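Local coordinates for hemoglobin-like protein (Methylacidiphilum infernorum, PDB 4NK2), which binds heme b as a group II truncated hemoglobin and probably binds or carries oxygen, at residues A[66-71]-A[92-97]. Sequence-based numbering, arbitrary orientation.
Sequences LVEVHH and SLVKRS. With HEM (protoporphyrin IX containing Fe), chain C.
Val67 and His71, one turn apart on helix 53-75, face Val94 and Ser97 of helix 87-104, and the close packing lies among these four. Val67 CG1, held anti to the backbone N (chi1 171°), reaches across to 3.8 Å from Ser97 CB and also lies against the backbone oxygen of Val94. In one of two modelled conformers of His71 (the other may differ), Val94 CG2 sits over one ring face, displaced toward its rim, in a CH-pi contact 4.1 Å from the centroid. The far edge of this imidazole is turned to Ser97, with His71 NE2 3.8 Å from Ser97 OG. Toward solvent the contact thins: Glu68, bent at chi2, brings only OE1 to 3.8 Å from Val94 CG1, while its OE2 lies close to the carboxylate of Glu72. With axes 9.5 Å apart and crossing at 134°, the helices lie side by side as B and E, by order, of the 2-on-2 sandwich of truncated hemoglobins. Helix 87-104 touches the heme through Leu93, Ser97 and Arg96, whose NH1 donates a 3.1 Å hydrogen bond to propionate O1D; His71 points toward the heme from helix 53-75, and Leu66 and His70 pack on helix 131-147, the G helix.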
ATOM      1  N   LEU A  66      14.261 -21.839 -15.076  1.00 25.39           N
ATOM      2  CA  LEU A  66      12.957 -21.557 -14.476  1.00 27.96           C
ATOM      3  C   LEU A  66      12.734 -20.055 -14.428  1.00 27.61           C
ATOM      4  O   LEU A  66      11.668 -19.553 -14.794  1.00 28.32           O
ATOM      5  CB  LEU A  66      12.911 -22.123 -13.054  1.00 23.56           C
ATOM      6  CG  LEU A  66      11.789 -21.629 -12.138  1.00 26.13           C
ATOM      7  CD1 LEU A  66      10.399 -21.974 -12.709  1.00 23.45           C
ATOM      8  CD2 LEU A  66      11.950 -22.194 -10.715  1.00 24.65           C
ATOM      9  N   VAL A  67      13.742 -19.336 -13.952  1.00 27.59           N
ATOM     10  CA  VAL A  67      13.611 -17.884 -13.811  1.00 27.91           C
ATOM     11  C   VAL A  67      13.498 -17.252 -15.189  1.00 29.50           C
ATOM     12  O   VAL A  67      12.661 -16.370 -15.423  1.00 32.12           O
ATOM     13  CB  VAL A  67      14.800 -17.309 -13.050  1.00 27.23           C
ATOM     14  CG1 VAL A  67      14.787 -15.773 -13.096  1.00 25.40           C
ATOM     15  CG2 VAL A  67      14.762 -17.804 -11.593  1.00 26.30           C
ATOM     16  N   GLU A  68      14.334 -17.714 -16.113  1.00 29.77           N
ATOM     17  CA  GLU A  68      14.270 -17.233 -17.492  1.00 32.74           C
ATOM     18  C   GLU A  68      12.871 -17.436 -18.063  1.00 32.21           C
ATOM     19  O   GLU A  68      12.281 -16.517 -18.613  1.00 29.64           O
ATOM     20  CB  GLU A  68      15.315 -17.956 -18.352  1.00 32.22           C
ATOM     21  CG  GLU A  68      15.144 -17.781 -19.856  1.00 34.19           C
ATOM     22  CD  GLU A  68      15.346 -16.353 -20.329  1.00 44.22           C
ATOM     23  OE1 GLU A  68      16.228 -15.647 -19.787  1.00 45.40           O
ATOM     24  OE2 GLU A  68      14.630 -15.939 -21.270  1.00 49.04           O
ATOM     25  N   VAL A  69      12.326 -18.639 -17.919  1.00 28.11           N
ATOM     26  CA  VAL A  69      10.992 -18.912 -18.448  1.00 27.43           C
ATOM     27  C   VAL A  69       9.927 -18.081 -17.728  1.00 29.24           C
ATOM     28  O   VAL A  69       8.984 -17.581 -18.353  1.00 28.16           O
ATOM     29  CB  VAL A  69      10.666 -20.427 -18.377  1.00 29.28           C
ATOM     30  CG1 VAL A  69       9.191 -20.684 -18.666  1.00 30.34           C
ATOM     31  CG2 VAL A  69      11.556 -21.197 -19.357  1.00 30.22           C
ATOM     32  N   HIS A  70      10.069 -17.916 -16.416  1.00 28.82           N
ATOM     33  CA  HIS A  70       9.081 -17.124 -15.681  1.00 27.10           C
ATOM     34  C   HIS A  70       9.051 -15.730 -16.297  1.00 31.29           C
ATOM     35  O   HIS A  70       7.990 -15.134 -16.490  1.00 27.04           O
ATOM     36  CB  HIS A  70       9.430 -17.050 -14.183  1.00 28.57           C
ATOM     37  CG  HIS A  70       8.518 -16.162 -13.384  1.00 32.62           C
ATOM     38  ND1 HIS A  70       8.989 -15.161 -12.562  1.00 33.40           N
ATOM     39  CD2 HIS A  70       7.166 -16.131 -13.277  1.00 30.75           C
ATOM     40  CE1 HIS A  70       7.966 -14.544 -11.988  1.00 34.38           C
ATOM     41  NE2 HIS A  70       6.849 -15.118 -12.405  1.00 29.63           N
ATOM     42  N   HIS A  71      10.232 -15.217 -16.584  1.00 31.88           N
ATOM     43  CA  HIS A  71      10.263 -13.855 -17.197  0.58 34.48           C
ATOM     44  C   HIS A  71       9.718 -13.827 -18.597  1.00 31.96           C
ATOM     45  O   HIS A  71       9.027 -12.884 -18.885  0.88 34.29           O
ATOM     46  CB  HIS A  71      11.678 -13.277 -17.104  0.58 35.81           C
ATOM     47  CG  HIS A  71      11.966 -12.628 -15.784  0.58 38.80           C
ATOM     48  ND1 HIS A  71      11.684 -11.304 -15.538  0.58 40.09           N
ATOM     49  CD2 HIS A  71      12.474 -13.125 -14.631  0.58 38.07           C
ATOM     50  CE1 HIS A  71      12.021 -11.005 -14.297  0.58 40.77           C
ATOM     51  NE2 HIS A  71      12.499 -12.094 -13.721  0.58 35.42           N
ATOM     52  N   SER A  92      20.113  -7.921 -17.258  1.00 36.97           N
ATOM     53  CA  SER A  92      20.557  -7.596 -15.908  1.00 39.14           C
ATOM     54  C   SER A  92      19.570  -8.100 -14.867  1.00 33.85           C
ATOM     55  O   SER A  92      19.955  -8.789 -13.926  1.00 38.93           O
ATOM     56  CB  SER A  92      20.740  -6.082 -15.758  1.00 37.84           C
ATOM     57  OG  SER A  92      21.639  -5.609 -16.740  1.00 48.50           O
ATOM     58  N   LEU A  93      18.294  -7.761 -15.028  1.00 34.87           N
ATOM     59  CA  LEU A  93      17.290  -8.153 -14.038  1.00 39.05           C
ATOM     60  C   LEU A  93      17.065  -9.667 -13.985  1.00 36.52           C
ATOM     61  O   LEU A  93      16.927 -10.232 -12.905  1.00 36.40           O
ATOM     62  CB  LEU A  93      15.969  -7.406 -14.264  1.00 39.99           C
ATOM     63  CG  LEU A  93      16.046  -5.884 -14.107  1.00 48.43           C
ATOM     64  CD1 LEU A  93      14.698  -5.213 -14.342  1.00 50.00           C
ATOM     65  CD2 LEU A  93      16.578  -5.506 -12.735  1.00 51.34           C
ATOM     66  N   VAL A  94      17.016 -10.330 -15.137  1.00 34.31           N
ATOM     67  CA  VAL A  94      16.859 -11.781 -15.132  1.00 36.17           C
ATOM     68  C   VAL A  94      18.008 -12.439 -14.377  1.00 35.18           C
ATOM     69  O   VAL A  94      17.801 -13.411 -13.641  1.00 32.82           O
ATOM     70  CB  VAL A  94      16.750 -12.369 -16.548  1.00 32.20           C
ATOM     71  CG1 VAL A  94      16.789 -13.913 -16.488  1.00 35.93           C
ATOM     72  CG2 VAL A  94      15.455 -11.906 -17.220  1.00 33.94           C
ATOM     73  N   LYS A  95      19.214 -11.921 -14.557  1.00 37.04           N
ATOM     74  CA  LYS A  95      20.386 -12.416 -13.854  1.00 35.41           C
ATOM     75  C   LYS A  95      20.297 -12.267 -12.350  1.00 33.57           C
ATOM     76  O   LYS A  95      20.584 -13.194 -11.632  1.00 33.91           O
ATOM     77  CB  LYS A  95      21.647 -11.724 -14.349  1.00 42.76           C
ATOM     78  CG  LYS A  95      22.898 -12.543 -14.152  1.00 45.98           C
ATOM     79  CD  LYS A  95      24.060 -11.690 -13.756  1.00 48.95           C
ATOM     80  CE  LYS A  95      25.208 -12.550 -13.282  1.00 62.45           C
ATOM     81  NZ  LYS A  95      25.565 -12.284 -11.866  1.00 51.40           N
ATOM     82  N   ARG A  96      19.920 -11.087 -11.886  1.00 30.02           N
ATOM     83  CA  ARG A  96      19.733 -10.828 -10.460  1.00 30.78           C
ATOM     84  C   ARG A  96      18.695 -11.769  -9.857  1.00 28.94           C
ATOM     85  O   ARG A  96      18.908 -12.319  -8.782  1.00 28.99           O
ATOM     86  CB  ARG A  96      19.270  -9.383 -10.227  1.00 30.56           C
ATOM     87  CG  ARG A  96      20.287  -8.321 -10.631  1.00 28.76           C
ATOM     88  CD  ARG A  96      19.698  -6.931 -10.494  1.00 33.28           C
ATOM     89  NE  ARG A  96      20.546  -5.952 -11.156  1.00 37.44           N
ATOM     90  CZ  ARG A  96      20.299  -4.645 -11.177  1.00 39.82           C
ATOM     91  NH1 ARG A  96      19.226  -4.165 -10.566  1.00 34.91           N
ATOM     92  NH2 ARG A  96      21.130  -3.827 -11.800  1.00 42.59           N
ATOM     93  N   SER A  97      17.555 -11.933 -10.525  1.00 28.49           N
ATOM     94  CA  SER A  97      16.524 -12.825  -9.998  1.00 30.12           C
ATOM     95  C   SER A  97      17.007 -14.258  -9.954  1.00 28.92           C
ATOM     96  O   SER A  97      16.698 -15.001  -9.011  1.00 30.30           O
ATOM     97  CB  SER A  97      15.252 -12.760 -10.846  1.00 31.76           C
ATOM     98  OG  SER A  97      14.593 -11.528 -10.653  1.00 38.04           O
TER
HETATM   99  CHA HEM C 700      13.131  -7.057  -9.250  1.00 33.61           C
HETATM  100  CHB HEM C 700       8.414  -7.296 -10.291  1.00 31.63           C
HETATM  101  CHC HEM C 700       7.781 -10.374  -6.560  1.00 29.15           C
HETATM  102  CHD HEM C 700      12.552 -11.305  -6.935  1.00 31.96           C
HETATM  103  C1A HEM C 700      11.914  -6.764  -9.812  1.00 35.75           C
HETATM  104  C2A HEM C 700      11.616  -5.690 -10.757  1.00 31.36           C
HETATM  105  C3A HEM C 700      10.298  -5.775 -11.034  1.00 34.76           C
HETATM  106  C4A HEM C 700       9.731  -6.885 -10.279  1.00 33.80           C
HETATM  107  CMA HEM C 700       9.471  -4.888 -11.992  1.00 33.45           C
HETATM  108  CAA HEM C 700      12.639  -4.656 -11.311  1.00 36.72           C
HETATM  109  CBA HEM C 700      12.528  -3.388 -10.439  1.00 39.48           C
HETATM  110  CGA HEM C 700      13.481  -2.246 -10.780  1.00 43.92           C
HETATM  111  O1A HEM C 700      13.024  -1.069 -10.830  1.00 45.26           O
HETATM  112  O2A HEM C 700      14.704  -2.469 -10.995  1.00 46.75           O
HETATM  113  C1B HEM C 700       7.785  -8.066  -9.326  1.00 33.86           C
HETATM  114  C2B HEM C 700       6.354  -8.202  -9.103  1.00 31.07           C
HETATM  115  C3B HEM C 700       6.177  -9.050  -8.074  1.00 32.51           C
HETATM  116  C4B HEM C 700       7.483  -9.494  -7.599  1.00 31.77           C
HETATM  117  CMB HEM C 700       5.227  -7.521  -9.907  1.00 28.24           C
HETATM  118  CAB HEM C 700       4.803  -9.464  -7.513  1.00 29.08           C
HETATM  119  CBB HEM C 700       4.729 -10.057  -6.316  1.00 32.62           C
HETATM  120  C1C HEM C 700       9.020 -10.951  -6.354  1.00 27.99           C
HETATM  121  C2C HEM C 700       9.354 -12.057  -5.467  1.00 30.36           C
HETATM  122  C3C HEM C 700      10.676 -12.298  -5.572  1.00 32.92           C
HETATM  123  C4C HEM C 700      11.230 -11.368  -6.539  1.00 31.62           C
HETATM  124  CMC HEM C 700       8.358 -12.796  -4.546  1.00 27.09           C
HETATM  125  CAC HEM C 700      11.512 -13.378  -4.847  1.00 35.17           C
HETATM  126  CBC HEM C 700      10.938 -14.457  -4.297  1.00 38.77           C
HETATM  127  C1D HEM C 700      13.184 -10.207  -7.470  1.00 30.51           C
HETATM  128  C2D HEM C 700      14.612  -9.926  -7.433  1.00 29.49           C
HETATM  129  C3D HEM C 700      14.776  -8.605  -8.170  1.00 33.40           C
HETATM  130  C4D HEM C 700      13.444  -8.209  -8.566  1.00 33.42           C
HETATM  131  CMD HEM C 700      15.752 -10.771  -6.814  1.00 29.08           C
HETATM  132  CAD HEM C 700      16.097  -7.838  -8.400  1.00 33.14           C
HETATM  133  CBD HEM C 700      16.373  -7.037  -7.124  1.00 31.59           C
HETATM  134  CGD HEM C 700      17.663  -6.278  -7.336  1.00 36.24           C
HETATM  135  O1D HEM C 700      17.655  -5.302  -8.124  1.00 37.48           O
HETATM  136  O2D HEM C 700      18.698  -6.659  -6.727  1.00 33.73           O
HETATM  137  NA  HEM C 700      10.751  -7.463  -9.552  1.00 31.18           N
HETATM  138  NB  HEM C 700       8.423  -8.871  -8.392  1.00 27.97           N
HETATM  139  NC  HEM C 700      10.198 -10.575  -6.987  1.00 31.53           N
HETATM  140  ND  HEM C 700      12.543  -9.178  -8.141  1.00 31.06           N
HETATM  141 FE   HEM C 700      10.466  -8.978  -8.185  1.00 30.91          FE